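Local coordinates for protein nucleoside-diphosphate-sugar epimerase (Pseudomonas aeruginosa, PDB 2X4G) that probably acts as an NAD(P)-dependent enzyme of the epimerase/dehydratase type on nucleotide-linked sugars, though its substrate and reaction remain uncertain, at residues 139-144 with 237-241; 228-234 with 314-318. One frame throughout, in Å; residues are numbered along the deposited sequence.

Contact 1: 139-144 with 237-241; sequences GHEGLF and ERYLL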
loop_
_atom_site.group_PDB
_atom_site.type_symbol
_atom_site.label_atom_id
_atom_site.label_comp_id
_atom_site.label_asym_id
_atom_site.label_seq_id
_atom_site.Cartn_x
_atom_site.Cartn_y
_atom_site.Cartn_z
ATOM N N GLY A 139 -9.439 28.313 -0.994
ATOM C CA GLY A 139 -8.622 28.364 -2.187
ATOM C C GLY A 139 -9.307 28.936 -3.414
ATOM O O GLY A 139 -10.530 28.889 -3.550
ATOM N N HIS A 140 -8.489 29.463 -4.317
ATOM C CA HIS A 140 -8.972 30.170 -5.484
ATOM C C HIS A 140 -8.029 29.916 -6.663
ATOM O O HIS A 140 -6.940 29.358 -6.503
ATOM C CB HIS A 140 -9.120 31.681 -5.170
ATOM C CG HIS A 140 -7.846 32.348 -4.742
ATOM N ND1 HIS A 140 -6.937 32.866 -5.641
ATOM C CD2 HIS A 140 -7.327 32.573 -3.512
ATOM C CE1 HIS A 140 -5.907 33.367 -4.984
ATOM N NE2 HIS A 140 -6.119 33.204 -3.691
ATOM N N GLU A 141 -8.454 30.345 -7.840
ATOM C CA GLU A 141 -7.778 30.011 -9.085
ATOM C C GLU A 141 -6.350 30.572 -9.230
ATOM O O GLU A 141 -5.567 30.087 -10.053
ATOM C CB GLU A 141 -8.632 30.492 -10.248
ATOM C CG GLU A 141 -9.910 29.695 -10.455
ATOM C CD GLU A 141 -11.099 30.135 -9.609
ATOM O OE1 GLU A 141 -12.181 29.534 -9.780
ATOM O OE2 GLU A 141 -10.961 31.054 -8.780
ATOM N N GLY A 142 -6.020 31.593 -8.446
ATOM C CA GLY A 142 -4.716 32.224 -8.495
ATOM C C GLY A 142 -3.632 31.474 -7.755
ATOM O O GLY A 142 -2.478 31.854 -7.821
ATOM N N LEU A 143 -3.995 30.415 -7.033
ATOM C CA LEU A 143 -3.021 29.621 -6.291
ATOM C C LEU A 143 -2.277 28.701 -7.237
ATOM O O LEU A 143 -2.841 27.757 -7.733
ATOM C CB LEU A 143 -3.711 28.786 -5.206
ATOM C CG LEU A 143 -4.430 29.547 -4.098
ATOM C CD1 LEU A 143 -4.877 28.569 -3.048
ATOM C CD2 LEU A 143 -3.518 30.618 -3.466
ATOM N N PHE A 144 -1.006 28.974 -7.481
ATOM C CA PHE A 144 -0.191 28.124 -8.327
ATOM C C PHE A 144 1.059 27.670 -7.598
ATOM O O PHE A 144 1.593 28.376 -6.751
ATOM C CB PHE A 144 0.254 28.886 -9.564
ATOM C CG PHE A 144 -0.836 29.156 -10.548
ATOM C CD1 PHE A 144 -1.491 30.364 -10.554
ATOM C CD2 PHE A 144 -1.173 28.216 -11.500
ATOM C CE1 PHE A 144 -2.477 30.621 -11.478
ATOM C CE2 PHE A 144 -2.158 28.472 -12.431
ATOM C CZ PHE A 144 -2.808 29.666 -12.419
ATOM N N GLU A 237 -8.002 29.892 -18.640
ATOM C CA GLU A 237 -8.335 30.146 -17.237
ATOM C C GLU A 237 -8.894 28.906 -16.526
ATOM O O GLU A 237 -9.469 28.012 -17.153
ATOM C CB GLU A 237 -9.356 31.268 -17.147
ATOM C CG GLU A 237 -8.878 32.629 -17.682
ATOM C CD GLU A 237 -7.653 33.128 -16.958
ATOM O OE1 GLU A 237 -6.678 33.539 -17.638
ATOM O OE2 GLU A 237 -7.654 33.083 -15.704
ATOM N N ARG A 238 -8.722 28.862 -15.211
ATOM C CA ARG A 238 -9.354 27.838 -14.365
ATOM C C ARG A 238 -10.657 28.383 -13.791
ATOM O O ARG A 238 -10.799 29.593 -13.588
ATOM C CB ARG A 238 -8.440 27.430 -13.209
ATOM C CG ARG A 238 -7.000 27.200 -13.634
ATOM C CD ARG A 238 -6.224 26.276 -12.719
ATOM N NE ARG A 238 -5.622 26.994 -11.601
ATOM C CZ ARG A 238 -4.506 26.630 -10.960
ATOM N NH1 ARG A 238 -3.814 25.547 -11.310
ATOM N NH2 ARG A 238 -4.070 27.381 -9.961
ATOM N N TYR A 239 -11.618 27.499 -13.545
ATOM C CA TYR A 239 -12.842 27.885 -12.857
ATOM C C TYR A 239 -13.231 26.816 -11.861
ATOM O O TYR A 239 -13.579 25.695 -12.231
ATOM C CB TYR A 239 -13.974 28.114 -13.848
ATOM C CG TYR A 239 -13.728 29.279 -14.749
ATOM C CD1 TYR A 239 -13.101 29.114 -15.975
ATOM C CD2 TYR A 239 -14.094 30.557 -14.363
ATOM C CE1 TYR A 239 -12.875 30.198 -16.807
ATOM C CE2 TYR A 239 -13.860 31.642 -15.181
ATOM C CZ TYR A 239 -13.257 31.455 -16.403
ATOM O OH TYR A 239 -13.031 32.544 -17.207
ATOM N N LEU A 240 -13.137 27.181 -10.585
ATOM C CA LEU A 240 -13.590 26.339 -9.494
ATOM C C LEU A 240 -15.137 26.291 -9.440
ATOM O O LEU A 240 -15.824 27.324 -9.408
ATOM C CB LEU A 240 -13.016 26.851 -8.187
ATOM C CG LEU A 240 -11.528 26.618 -7.948
ATOM C CD1 LEU A 240 -11.044 27.489 -6.790
ATOM C CD2 LEU A 240 -11.283 25.114 -7.663
ATOM N N LEU A 241 -15.661 25.063 -9.473
ATOM C CA LEU A 241 -17.083 24.808 -9.497
ATOM C C LEU A 241 -17.380 24.184 -8.142
ATOM O O LEU A 241 -17.065 23.043 -7.919
ATOM C CB LEU A 241 -17.431 23.884 -10.673
ATOM C CG LEU A 241 -16.990 24.387 -12.069
ATOM C CD1 LEU A 241 -17.261 23.364 -13.149
ATOM C CD2 LEU A 241 -17.663 25.723 -12.431
HETATM O O HOH W 1 -14.985 29.851 -8.998
#
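Glu-141 meets Arg-238 and Leu-240 where a type I beta turn, His-140 to Leu-143, packs against the first residues of strand 238-247 in the Rossmann-type sheet of this epimerase/dehydratase-family protein. The turn belongs to the loop between strand 121-124 and helix 154-171. All the direct hydrogen bonds are donated by the strand and accepted by the loop. The side-chain acceptor is the Glu-141 carboxylate, which takes the backbone N-H of Leu-240: N to OE1 is 2.7 Å, nearly straight at 171°, with OE1 met on its anti side. A bend at chi2 (85°) turns the carboxylate back to the strand while CG lies 3.3 Å from Arg-238 O. The backbone acceptors serve Arg-238. Its NH2 donates to Glu-141 O (3.1 Å), approaching from above the carbonyl plane, although the oxygen lies near the guanidinium plane; the NE bond to this oxygen and the NH2 bond to Leu-143 O are both weak. Charge and ring contacts fix the rotation of the same guanidinium. It lies flat on the Phe-144 ring, planes 13° apart and centres 3.9 Å apart, a cation-pi stack displaced toward the ring's rim. NH1 forms a salt bridge with Asp-163 of helix 154-171, so the arginine also ties the loop and strand to that helix. Apolar packing completes the contact: Leu-240 CD1 touches the turn at His-140 CA, 3.6 Å away, and the leucine side chain also packs on Leu-306 of another loop. A water lies within hydrogen-bonding distance of both segments, 2.9 Å from Glu-141 OE1 and 2.7 Å from Leu-240 O.

Contact 2: 228-234 with 314-318; sequences MALERGR and ELGFF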
loop_
_atom_site.group_PDB
_atom_site.type_symbol
_atom_site.label_atom_id
_atom_site.label_comp_id
_atom_site.label_asym_id
_atom_site.label_seq_id
_atom_site.Cartn_x
_atom_site.Cartn_y
_atom_site.Cartn_z
ATOM N N MET A 228 -21.099 25.411 -18.648
ATOM C CA MET A 228 -20.998 26.849 -18.571
ATOM C C MET A 228 -19.568 27.340 -18.747
ATOM O O MET A 228 -19.344 28.381 -19.342
ATOM C CB MET A 228 -21.560 27.359 -17.242
ATOM C CG MET A 228 -23.077 27.399 -17.163
ATOM S SD MET A 228 -23.603 28.249 -15.667
ATOM C CE MET A 228 -24.783 27.053 -15.043
ATOM N N ALA A 229 -18.600 26.620 -18.198
ATOM C CA ALA A 229 -17.195 26.968 -18.408
ATOM C C ALA A 229 -16.883 26.841 -19.876
ATOM O O ALA A 229 -16.217 27.699 -20.423
ATOM C CB ALA A 229 -16.276 26.050 -17.612
ATOM N N LEU A 230 -17.384 25.769 -20.495
ATOM C CA LEU A 230 -17.073 25.440 -21.885
ATOM C C LEU A 230 -17.569 26.552 -22.781
ATOM O O LEU A 230 -16.816 27.034 -23.623
ATOM C CB LEU A 230 -17.689 24.096 -22.302
ATOM C CG LEU A 230 -17.542 23.607 -23.751
ATOM C CD1 LEU A 230 -16.142 23.143 -24.038
ATOM C CD2 LEU A 230 -18.497 22.471 -24.029
ATOM N N GLU A 231 -18.811 26.992 -22.569
ATOM C CA GLU A 231 -19.393 28.042 -23.402
ATOM C C GLU A 231 -18.843 29.415 -23.068
ATOM O O GLU A 231 -18.742 30.236 -23.962
ATOM C CB GLU A 231 -20.920 28.071 -23.282
ATOM C CG GLU A 231 -21.622 26.837 -23.837
ATOM C CD GLU A 231 -23.120 27.042 -24.055
ATOM O OE1 GLU A 231 -23.889 27.015 -23.069
ATOM O OE2 GLU A 231 -23.534 27.216 -25.225
ATOM N N ARG A 232 -18.484 29.660 -21.804
ATOM C CA ARG A 232 -18.267 31.040 -21.303
ATOM C C ARG A 232 -16.918 31.371 -20.690
ATOM O O ARG A 232 -16.608 32.536 -20.534
ATOM C CB ARG A 232 -19.318 31.417 -20.268
ATOM C CG ARG A 232 -20.708 31.515 -20.832
ATOM C CD ARG A 232 -21.745 31.813 -19.759
ATOM N NE ARG A 232 -23.064 31.344 -20.178
ATOM C CZ ARG A 232 -24.116 31.186 -19.369
ATOM N NH1 ARG A 232 -24.030 31.449 -18.072
ATOM N NH2 ARG A 232 -25.268 30.755 -19.867
ATOM N N GLY A 233 -16.117 30.381 -20.328
ATOM C CA GLY A 233 -14.816 30.666 -19.729
ATOM C C GLY A 233 -13.833 31.378 -20.645
ATOM O O GLY A 233 -13.904 31.254 -21.867
ATOM N N ARG A 234 -12.920 32.138 -20.052
ATOM C CA ARG A 234 -11.788 32.675 -20.796
ATOM C C ARG A 234 -10.746 31.566 -21.058
ATOM O O ARG A 234 -10.402 30.763 -20.181
ATOM C CB ARG A 234 -11.150 33.867 -20.069
ATOM C CG ARG A 234 -12.122 35.032 -19.810
ATOM C CD ARG A 234 -11.420 36.367 -19.486
ATOM N NE ARG A 234 -10.187 36.199 -18.695
ATOM C CZ ARG A 234 -10.125 36.027 -17.370
ATOM N NH1 ARG A 234 -8.945 35.890 -16.783
ATOM N NH2 ARG A 234 -11.221 35.975 -16.622
ATOM N N GLU A 314 -18.088 35.389 -13.634
ATOM C CA GLU A 314 -17.803 35.203 -15.041
ATOM C C GLU A 314 -18.786 34.275 -15.715
ATOM O O GLU A 314 -19.281 34.586 -16.784
ATOM C CB GLU A 314 -16.389 34.669 -15.221
ATOM C CG GLU A 314 -15.350 35.571 -14.562
ATOM C CD GLU A 314 -13.977 35.520 -15.211
ATOM O OE1 GLU A 314 -13.030 36.045 -14.586
ATOM O OE2 GLU A 314 -13.830 34.961 -16.326
ATOM N N LEU A 315 -19.077 33.139 -15.096
ATOM C CA LEU A 315 -19.898 32.107 -15.759
ATOM C C LEU A 315 -21.387 32.226 -15.480
ATOM O O LEU A 315 -22.191 31.679 -16.217
ATOM C CB LEU A 315 -19.420 30.693 -15.401
ATOM C CG LEU A 315 -17.910 30.489 -15.542
ATOM C CD1 LEU A 315 -17.488 29.097 -15.114
ATOM C CD2 LEU A 315 -17.481 30.790 -16.973
ATOM N N GLY A 316 -21.752 32.963 -14.441
ATOM C CA GLY A 316 -23.108 32.940 -13.933
ATOM C C GLY A 316 -23.366 31.697 -13.089
ATOM O O GLY A 316 -24.507 31.418 -12.718
ATOM N N PHE A 317 -22.314 30.952 -12.750
ATOM C CA PHE A 317 -22.521 29.690 -12.057
ATOM C C PHE A 317 -22.427 29.755 -10.545
ATOM O O PHE A 317 -21.506 30.326 -9.981
ATOM C CB PHE A 317 -21.551 28.619 -12.514
ATOM C CG PHE A 317 -21.648 27.377 -11.695
ATOM C CD1 PHE A 317 -20.842 27.202 -10.584
ATOM C CD2 PHE A 317 -22.606 26.419 -11.987
ATOM C CE1 PHE A 317 -20.956 26.075 -9.807
ATOM C CE2 PHE A 317 -22.726 25.288 -11.209
ATOM C CZ PHE A 317 -21.907 25.121 -10.109
ATOM N N PHE A 318 -23.372 29.094 -9.895
ATOM C CA PHE A 318 -23.264 28.838 -8.472
ATOM C C PHE A 318 -24.329 27.823 -8.058
ATOM O O PHE A 318 -25.351 27.699 -8.712
ATOM C CB PHE A 318 -23.389 30.153 -7.666
ATOM C CG PHE A 318 -24.700 30.865 -7.843
ATOM C CD1 PHE A 318 -25.788 30.547 -7.050
ATOM C CD2 PHE A 318 -24.838 31.862 -8.778
ATOM C CE1 PHE A 318 -26.980 31.192 -7.197
ATOM C CE2 PHE A 318 -26.046 32.525 -8.926
ATOM C CZ PHE A 318 -27.113 32.181 -8.136
#
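Two helix C-termini pack together here: the last turn of helix 219-232, which leads through a short loop into strand 238-247, and the end of helix 309-315 with the residues after it. Leu-315 is the apolar centre. Its two methyls lie along one side of the first helix's end, CD1 at 3.9 Å from Ala-229 CA and CD2 at 3.6 Å from Gly-233 N, and the side chain also leans on Tyr-239 of the strand. Farther along, Met-228 crosses Phe-317 at about a right angle. Its SD meets Phe-317 CB at 3.8 Å and lies at the edge of the ring in a Met-aromatic contact, with CE near the ring plane beside CD2. The Phe-317 side chain also reaches Leu-241 of the strand.

The polar contacts lie on the more exposed parts. Arg-232, extended from CG to NE, runs past Leu-315 and donates from NH1 to the Leu-315 carbonyl, NH1 to O 2.6 Å, with the oxygen close to the guanidinium plane. Next along the chain, Gly-316 turns out of the helix with positive phi (78°), a conformation suited to glycine. Arg-234 and Glu-314 form a salt bridge, NH2 to OE1 2.7 Å, their planes 37° apart; NH2 also makes a weak hydrogen bond to OE2. Glu-314 OE2 has a second partner, the hydroxyl of Tyr-239. Leu-315 O lies near the C-terminal end of helix 309-315, where the partial charge is negative, and the Arg-232 charge probably favours it, while the carboxylate, sharing itself between arginine and tyrosine, couples helix 309-315 to both the loop and the strand.

Overall arrangement
Both contacts meet at Tyr-239 on strand 238-247, which follows helix 219-232 in the chain. The tyrosine belongs to contact 1, but its hydroxyl lies 2.9 Å from Arg-234 N and its ring packs on Gly-233, both of contact 2. Contact 1 is largely buried and joins a loop to the strand through polar groups: an arginine stacked on a ring and a carboxylate on a backbone N-H. Contact 2 is only partly buried and joins two helix ends, with a buried leucine at its centre, a partly exposed methionine beside it and arginines at the exposed margin. Helix 309-315 links them further, since Lys-310 touches Glu-141 and bonds to Arg-238 O.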